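Local coordinates for protein deoxyhypusine hydroxylase (Homo sapiens, PDB 4D50) that hydroxylates the deoxyhypusine side chain of the translation factor eIF5A at a diiron centre, completing the formation of hypusine, at residues Q71-Q84 with A99-L112. Sequence-based numbering, arbitrary orientation.
Sequences QDARAIPMLVDVLQ and ALGAIGDPEVLEIL. With GAI (guanidine), chain I.
Leu100 sits as a knob among Ile76, Leu79, Val80 and Leu83, joining consecutive HEAT-like repeats of the helical solenoid: helix 76-84 of the first repeat packs on segment 99-112 of the second, which lies on helices 90-103 and 109-115. Leu100 CD2 meets Leu79 CB at 3.7 Å, while Leu100 CD1 touches both Leu83 CD2 and Val80 CG2. Leu79 CD1 reaches tip to tip toward Ile103 CD1 and also touches Ala99 CB, one helical turn after the iron ligand Glu95. Ile76 sends CG2 to Val108 CG1 (3.7 Å). A chi1 of 172° sets Val80 CG1 anti to the backbone N, where it presses tightly on Ile111 CD1 at 3.5 Å, while CG2 is left to meet Leu100.

Beside this apolar layer, Gln71 NE2 donates to Ala102 O (2.8 Å), nearly in line with the C=O; the same NE2 also bonds Glu143. Both helix-to-helix turns carry an Asx turn, Asp72 OD1 accepting from Arg74 N (3.0 Å) and Asp105 OD1 from Glu107 N. Replacing Asp72 with an alanine removes the OD1 acceptor of Arg74 N, and the turn ahead of helix 76-84 would probably be less firmly set. Ile103 bridges to that turn: Ile103 CD1 lies 3.8 Å from Asp72 O, and Ile103 CG2 4.0 Å from Ala73 CA.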
ATOM      1  N   GLN A  71       6.470  -7.070   9.298  1.00 10.47           N
ATOM      2  CA  GLN A  71       5.947  -7.351  10.652  1.00 12.92           C
ATOM      3  C   GLN A  71       7.043  -7.482  11.727  1.00 13.85           C
ATOM      4  O   GLN A  71       6.865  -8.226  12.706  1.00 15.57           O
ATOM      5  CB  GLN A  71       5.015  -8.517  10.640  1.00 13.16           C
ATOM      6  CG  GLN A  71       3.705  -8.145   9.895  1.00 14.60           C
ATOM      7  CD  GLN A  71       2.605  -9.134  10.195  1.00 14.75           C
ATOM      8  OE1 GLN A  71       2.686 -10.281   9.785  1.00 15.61           O
ATOM      9  NE2 GLN A  71       1.566  -8.675  10.830  1.00 16.93           N
ATOM     10  N   ASP A  72       8.158  -6.787  11.504  1.00 14.15           N
ATOM     11  CA  ASP A  72       9.307  -6.872  12.364  1.00 13.93           C
ATOM     12  C   ASP A  72       9.357  -5.642  13.243  1.00 12.26           C
ATOM     13  O   ASP A  72       9.545  -4.491  12.822  1.00 11.79           O
ATOM     14  CB  ASP A  72      10.555  -7.086  11.547  1.00 15.33           C
ATOM     15  CG  ASP A  72      11.747  -7.503  12.388  1.00 15.43           C
ATOM     16  OD1 ASP A  72      11.860  -7.041  13.535  1.00 15.98           O
ATOM     17  OD2 ASP A  72      12.574  -8.303  11.860  1.00 18.00           O
ATOM     18  N   ALA A  73       9.161  -5.878  14.530  1.00 12.31           N
ATOM     19  CA  ALA A  73       9.112  -4.769  15.529  1.00 13.67           C
ATOM     20  C   ALA A  73      10.380  -3.912  15.508  1.00 12.88           C
ATOM     21  O   ALA A  73      10.376  -2.812  15.977  1.00 13.77           O
ATOM     22  CB  ALA A  73       8.810  -5.352  16.960  1.00 14.65           C
ATOM     23  N   ARG A  74      11.454  -4.438  14.967  1.00 13.82           N
ATOM     24  CA  ARG A  74      12.714  -3.658  14.826  1.00 15.74           C
ATOM     25  C   ARG A  74      12.556  -2.387  13.974  1.00 14.67           C
ATOM     26  O   ARG A  74      13.357  -1.504  14.059  1.00 15.45           O
ATOM     27  CB  ARG A  74      13.885  -4.483  14.317  1.00 21.04           C
ATOM     28  CG  ARG A  74      14.381  -5.520  15.342  1.00 25.81           C
ATOM     29  CD  ARG A  74      15.853  -5.935  15.160  1.00 32.48           C
ATOM     30  NE  ARG A  74      16.697  -5.185  16.075  1.00 36.75           N
ATOM     31  CZ  ARG A  74      16.809  -5.465  17.369  1.00 41.81           C
ATOM     32  NH1 ARG A  74      16.153  -6.514  17.882  1.00 42.50           N
ATOM     33  NH2 ARG A  74      17.565  -4.691  18.160  1.00 41.88           N
ATOM     34  N   ALA A  75      11.510  -2.344  13.133  1.00 14.53           N
ATOM     35  CA  ALA A  75      11.266  -1.229  12.247  1.00 13.33           C
ATOM     36  C   ALA A  75      10.555  -0.119  12.943  1.00 13.19           C
ATOM     37  O   ALA A  75      10.335   0.962  12.333  1.00 12.31           O
ATOM     38  CB  ALA A  75      10.466  -1.673  11.015  1.00 13.87           C
ATOM     39  N   ILE A  76      10.088  -0.367  14.184  1.00 12.11           N
ATOM     40  CA  ILE A  76       9.160   0.568  14.773  1.00 13.28           C
ATOM     41  C   ILE A  76       9.693   1.971  14.972  1.00 13.86           C
ATOM     42  O   ILE A  76       9.024   2.950  14.687  1.00 13.03           O
ATOM     43  CB  ILE A  76       8.570  -0.031  16.104  1.00 14.17           C
ATOM     44  CG1 ILE A  76       7.461  -1.025  15.764  1.00 15.27           C
ATOM     45  CG2 ILE A  76       8.016   1.061  17.018  1.00 15.22           C
ATOM     46  CD1 ILE A  76       7.017  -1.894  16.932  1.00 15.40           C
ATOM     47  N   PRO A  77      10.952   2.104  15.517  1.00 13.31           N
ATOM     48  CA  PRO A  77      11.520   3.433  15.677  1.00 14.28           C
ATOM     49  C   PRO A  77      11.603   4.274  14.393  1.00 13.07           C
ATOM     50  O   PRO A  77      11.303   5.430  14.414  1.00 12.64           O
ATOM     51  CB  PRO A  77      12.915   3.163  16.269  1.00 14.39           C
ATOM     52  CG  PRO A  77      12.750   1.860  16.940  1.00 14.79           C
ATOM     53  CD  PRO A  77      11.813   1.050  16.066  1.00 16.11           C
ATOM     54  N   MET A  78      11.982   3.677  13.296  1.00 13.95           N
ATOM     55  CA  MET A  78      12.144   4.395  12.023  1.00 14.09           C
ATOM     56  C   MET A  78      10.767   4.807  11.574  1.00 12.42           C
ATOM     57  O   MET A  78      10.590   5.918  11.121  1.00 12.28           O
ATOM     58  CB  MET A  78      12.788   3.505  10.958  1.00 15.64           C
ATOM     59  CG  MET A  78      13.021   4.217   9.642  1.00 18.25           C
ATOM     60  SD  MET A  78      14.088   5.685   9.596  1.00 24.79           S
ATOM     61  CE  MET A  78      15.451   5.366  10.649  1.00 23.84           C
ATOM     62  N   LEU A  79       9.801   3.926  11.732  1.00 13.00           N
ATOM     63  CA  LEU A  79       8.409   4.234  11.228  1.00 11.58           C
ATOM     64  C   LEU A  79       7.768   5.358  12.077  1.00 12.03           C
ATOM     65  O   LEU A  79       7.039   6.210  11.582  1.00 11.64           O
ATOM     66  CB  LEU A  79       7.515   3.024  11.234  1.00 11.32           C
ATOM     67  CG  LEU A  79       7.875   1.988  10.165  1.00 12.25           C
ATOM     68  CD1 LEU A  79       7.224   0.645  10.380  1.00 13.77           C
ATOM     69  CD2 LEU A  79       7.472   2.545   8.802  1.00 12.41           C
ATOM     70  N   VAL A  80       8.103   5.381  13.363  1.00 12.61           N
ATOM     71  CA  VAL A  80       7.667   6.485  14.215  1.00 12.66           C
ATOM     72  C   VAL A  80       8.255   7.810  13.712  1.00 12.54           C
ATOM     73  O   VAL A  80       7.559   8.858  13.652  1.00 12.23           O
ATOM     74  CB  VAL A  80       7.940   6.142  15.720  1.00 12.32           C
ATOM     75  CG1 VAL A  80       7.674   7.355  16.588  1.00 13.82           C
ATOM     76  CG2 VAL A  80       7.040   5.010  16.186  1.00 13.10           C
ATOM     77  N   ASP A  81       9.555   7.823  13.463  1.00 13.98           N
ATOM     78  CA  ASP A  81      10.277   8.999  13.006  1.00 14.38           C
ATOM     79  C   ASP A  81       9.632   9.482  11.708  1.00 14.33           C
ATOM     80  O   ASP A  81       9.381  10.654  11.583  1.00 16.14           O
ATOM     81  CB  ASP A  81      11.765   8.737  12.701  1.00 16.60           C
ATOM     82  CG  ASP A  81      12.629   8.532  13.938  1.00 21.10           C
ATOM     83  OD1 ASP A  81      12.154   8.804  15.043  1.00 23.94           O
ATOM     84  OD2 ASP A  81      13.811   8.118  13.786  1.00 25.01           O
ATOM     85  N   VAL A  82       9.299   8.587  10.785  1.00 13.16           N
ATOM     86  CA  VAL A  82       8.584   9.014   9.548  1.00 12.42           C
ATOM     87  C   VAL A  82       7.181   9.563   9.808  1.00 11.38           C
ATOM     88  O   VAL A  82       6.789  10.557   9.268  1.00 11.70           O
ATOM     89  CB  VAL A  82       8.561   7.878   8.522  1.00 12.84           C
ATOM     90  CG1 VAL A  82       7.695   8.280   7.335  1.00 13.37           C
ATOM     91  CG2 VAL A  82       9.971   7.522   8.118  1.00 13.36           C
ATOM     92  N   LEU A  83       6.396   8.876  10.625  1.00 10.71           N
ATOM     93  CA  LEU A  83       5.093   9.334  10.977  1.00 10.58           C
ATOM     94  C   LEU A  83       5.140  10.722  11.582  1.00 11.85           C
ATOM     95  O   LEU A  83       4.313  11.555  11.249  1.00 10.97           O
ATOM     96  CB  LEU A  83       4.443   8.453  12.015  1.00 10.94           C
ATOM     97  CG  LEU A  83       3.067   8.813  12.504  1.00 11.10           C
ATOM     98  CD1 LEU A  83       2.096   9.039  11.362  1.00 12.04           C
ATOM     99  CD2 LEU A  83       2.547   7.780  13.517  1.00 12.37           C
ATOM    100  N   GLN A  84       6.090  10.920  12.465  1.00 12.73           N
ATOM    101  CA  GLN A  84       6.216  12.260  13.147  1.00 15.38           C
ATOM    102  C   GLN A  84       6.824  13.362  12.277  1.00 17.26           C
ATOM    103  O   GLN A  84       6.589  14.553  12.541  1.00 19.82           O
ATOM    104  CB  GLN A  84       6.960  12.131  14.472  1.00 16.87           C
ATOM    105  CG  GLN A  84       6.303  11.145  15.448  1.00 18.90           C
ATOM    106  CD  GLN A  84       6.857  11.222  16.866  1.00 22.66           C
ATOM    107  OE1 GLN A  84       7.979  10.818  17.129  1.00 20.99           O
ATOM    108  NE2 GLN A  84       6.035  11.739  17.790  1.00 27.60           N
ATOM    109  N   ALA A  99       1.824   1.115   8.563  1.00  8.40           N
ATOM    110  CA  ALA A  99       2.814   0.134   8.780  1.00  8.94           C
ATOM    111  C   ALA A  99       2.917  -0.198  10.250  1.00  8.79           C
ATOM    112  O   ALA A  99       3.141  -1.316  10.570  1.00  9.50           O
ATOM    113  CB  ALA A  99       4.150   0.555   8.189  1.00  8.89           C
ATOM    114  N   LEU A 100       2.824   0.826  11.130  1.00  8.82           N
ATOM    115  CA  LEU A 100       2.799   0.605  12.557  1.00  9.45           C
ATOM    116  C   LEU A 100       1.628  -0.315  12.953  1.00 10.19           C
ATOM    117  O   LEU A 100       1.871  -1.242  13.707  1.00 11.12           O
ATOM    118  CB  LEU A 100       2.813   1.965  13.339  1.00 10.49           C
ATOM    119  CG  LEU A 100       4.163   2.708  13.243  1.00  9.96           C
ATOM    120  CD1 LEU A 100       4.019   4.145  13.735  1.00 10.02           C
ATOM    121  CD2 LEU A 100       5.299   1.961  14.028  1.00 10.52           C
ATOM    122  N   GLY A 101       0.475  -0.113  12.318  1.00 10.67           N
ATOM    123  CA  GLY A 101      -0.672  -0.999  12.480  1.00 10.92           C
ATOM    124  C   GLY A 101      -0.435  -2.418  12.005  1.00 11.23           C
ATOM    125  O   GLY A 101      -0.914  -3.381  12.654  1.00 11.16           O
ATOM    126  N   ALA A 102       0.373  -2.558  10.939  1.00 10.67           N
ATOM    127  CA  ALA A 102       0.550  -3.844  10.293  1.00 10.56           C
ATOM    128  C   ALA A 102       1.428  -4.688  11.080  1.00 12.17           C
ATOM    129  O   ALA A 102       1.234  -5.890  11.138  1.00 12.47           O
ATOM    130  CB  ALA A 102       1.038  -3.649   8.876  1.00 10.40           C
ATOM    131  N   ILE A 103       2.406  -4.083  11.729  1.00 13.05           N
ATOM    132  CA  ILE A 103       3.331  -4.824  12.592  1.00 13.53           C
ATOM    133  C   ILE A 103       2.589  -5.400  13.801  1.00 13.94           C
ATOM    134  O   ILE A 103       2.858  -6.536  14.176  1.00 18.61           O
ATOM    135  CB  ILE A 103       4.485  -3.952  13.032  1.00 13.72           C
ATOM    136  CG1 ILE A 103       5.387  -3.664  11.821  1.00 13.26           C
ATOM    137  CG2 ILE A 103       5.356  -4.625  14.120  1.00 14.09           C
ATOM    138  CD1 ILE A 103       6.353  -2.495  12.043  1.00 13.41           C
ATOM    139  N   GLY A 104       1.550  -4.725  14.253  1.00 13.30           N
ATOM    140  CA  GLY A 104       0.593  -5.370  15.188  1.00 15.57           C
ATOM    141  C   GLY A 104       1.051  -5.377  16.621  1.00 18.01           C
ATOM    142  O   GLY A 104       0.422  -6.042  17.475  1.00 18.46           O
ATOM    143  N   ASP A 105       2.105  -4.637  16.914  1.00 18.48           N
ATOM    144  CA  ASP A 105       2.649  -4.572  18.262  1.00 19.89           C
ATOM    145  C   ASP A 105       1.999  -3.435  19.033  1.00 20.35           C
ATOM    146  O   ASP A 105       2.147  -2.278  18.682  1.00 21.77           O
ATOM    147  CB  ASP A 105       4.158  -4.358  18.164  1.00 21.34           C
ATOM    148  CG  ASP A 105       4.872  -4.410  19.507  1.00 22.01           C
ATOM    149  OD1 ASP A 105       4.292  -4.056  20.574  1.00 21.84           O
ATOM    150  OD2 ASP A 105       6.074  -4.703  19.448  1.00 23.50           O
ATOM    151  N   PRO A 106       1.315  -3.746  20.144  1.00 20.73           N
ATOM    152  CA  PRO A 106       0.596  -2.707  20.915  1.00 21.98           C
ATOM    153  C   PRO A 106       1.443  -1.599  21.578  1.00 21.38           C
ATOM    154  O   PRO A 106       0.893  -0.627  22.046  1.00 21.10           O
ATOM    155  CB  PRO A 106      -0.176  -3.517  21.961  1.00 22.32           C
ATOM    156  CG  PRO A 106       0.517  -4.831  22.059  1.00 22.14           C
ATOM    157  CD  PRO A 106       1.291  -5.072  20.785  1.00 21.55           C
ATOM    158  N   GLU A 107       2.755  -1.783  21.646  1.00 22.90           N
ATOM    159  CA  GLU A 107       3.724  -0.760  22.058  1.00 24.07           C
ATOM    160  C   GLU A 107       3.455   0.579  21.378  1.00 22.11           C
ATOM    161  O   GLU A 107       3.666   1.604  21.952  1.00 22.71           O
ATOM    162  CB  GLU A 107       5.105  -1.255  21.627  1.00 28.19           C
ATOM    163  CG  GLU A 107       6.292  -0.306  21.812  1.00 32.07           C
ATOM    164  CD  GLU A 107       7.501  -0.769  21.010  1.00 34.85           C
ATOM    165  OE1 GLU A 107       7.684  -2.012  20.873  1.00 41.71           O
ATOM    166  OE2 GLU A 107       8.266   0.099  20.496  1.00 31.92           O
ATOM    167  N   VAL A 108       2.957   0.519  20.137  1.00 18.68           N
ATOM    168  CA  VAL A 108       2.672   1.726  19.325  1.00 17.02           C
ATOM    169  C   VAL A 108       1.281   2.276  19.475  1.00 15.58           C
ATOM    170  O   VAL A 108       0.975   3.290  18.892  1.00 14.41           O
ATOM    171  CB  VAL A 108       2.982   1.485  17.821  1.00 18.42           C
ATOM    172  CG1 VAL A 108       4.380   0.950  17.647  1.00 21.40           C
ATOM    173  CG2 VAL A 108       1.968   0.542  17.148  1.00 18.35           C
ATOM    174  N   LEU A 109       0.442   1.680  20.324  1.00 14.37           N
ATOM    175  CA  LEU A 109      -0.983   2.189  20.421  1.00 14.48           C
ATOM    176  C   LEU A 109      -1.094   3.624  20.806  1.00 13.73           C
ATOM    177  O   LEU A 109      -1.905   4.357  20.273  1.00 13.81           O
ATOM    178  CB  LEU A 109      -1.767   1.435  21.475  1.00 16.52           C
ATOM    179  CG  LEU A 109      -3.070   0.751  21.267  1.00 19.56           C
ATOM    180  CD1 LEU A 109      -3.659   0.526  22.653  1.00 20.74           C
ATOM    181  CD2 LEU A 109      -4.007   1.497  20.344  1.00 18.34           C
ATOM    182  N   GLU A 110      -0.223   4.083  21.702  1.00 15.60           N
ATOM    183  CA  GLU A 110      -0.394   5.418  22.248  1.00 16.29           C
ATOM    184  C   GLU A 110      -0.067   6.474  21.186  1.00 16.29           C
ATOM    185  O   GLU A 110      -0.813   7.466  21.034  1.00 16.04           O
ATOM    186  CB  GLU A 110       0.384   5.607  23.589  1.00 21.20           C
ATOM    187  CG  GLU A 110      -0.388   5.094  24.837  1.00 24.67           C
ATOM    188  CD  GLU A 110      -1.922   5.442  24.846  1.00 28.39           C
ATOM    189  OE1 GLU A 110      -2.313   6.633  24.933  1.00 29.97           O
ATOM    190  OE2 GLU A 110      -2.755   4.493  24.748  1.00 37.00           O
ATOM    191  N   ILE A 111       1.001   6.261  20.456  1.00 14.21           N
ATOM    192  CA  ILE A 111       1.346   7.145  19.327  1.00 15.48           C
ATOM    193  C   ILE A 111       0.268   7.129  18.244  1.00 13.96           C
ATOM    194  O   ILE A 111      -0.045   8.162  17.669  1.00 13.02           O
ATOM    195  CB  ILE A 111       2.749   6.875  18.756  1.00 18.19           C
ATOM    196  CG1 ILE A 111       3.081   7.949  17.725  1.00 19.96           C
ATOM    197  CG2 ILE A 111       2.895   5.539  18.057  1.00 22.07           C
ATOM    198  CD1 ILE A 111       4.541   8.372  17.765  1.00 23.76           C
ATOM    199  N   LEU A 112      -0.248   5.935  17.901  1.00 12.28           N
ATOM    200  CA  LEU A 112      -1.347   5.897  16.924  1.00 11.84           C
ATOM    201  C   LEU A 112      -2.592   6.626  17.385  1.00 12.05           C
ATOM    202  O   LEU A 112      -3.241   7.286  16.633  1.00 10.31           O
ATOM    203  CB  LEU A 112      -1.663   4.475  16.485  1.00 12.18           C
ATOM    204  CG  LEU A 112      -0.510   3.785  15.783  1.00 12.91           C
ATOM    205  CD1 LEU A 112      -0.825   2.347  15.575  1.00 15.28           C
ATOM    206  CD2 LEU A 112      -0.103   4.392  14.467  1.00 14.60           C
TER
HETATM  207  C   GAI I 407      15.186  -8.175  12.982  1.00 34.38           C
HETATM  208  N1  GAI I 407      14.904  -8.012  14.183  1.00 33.34           N
HETATM  209  N2  GAI I 407      15.441  -7.106  12.233  1.00 35.27           N
HETATM  210  N3  GAI I 407      15.175  -9.407  12.464  1.00 32.49           N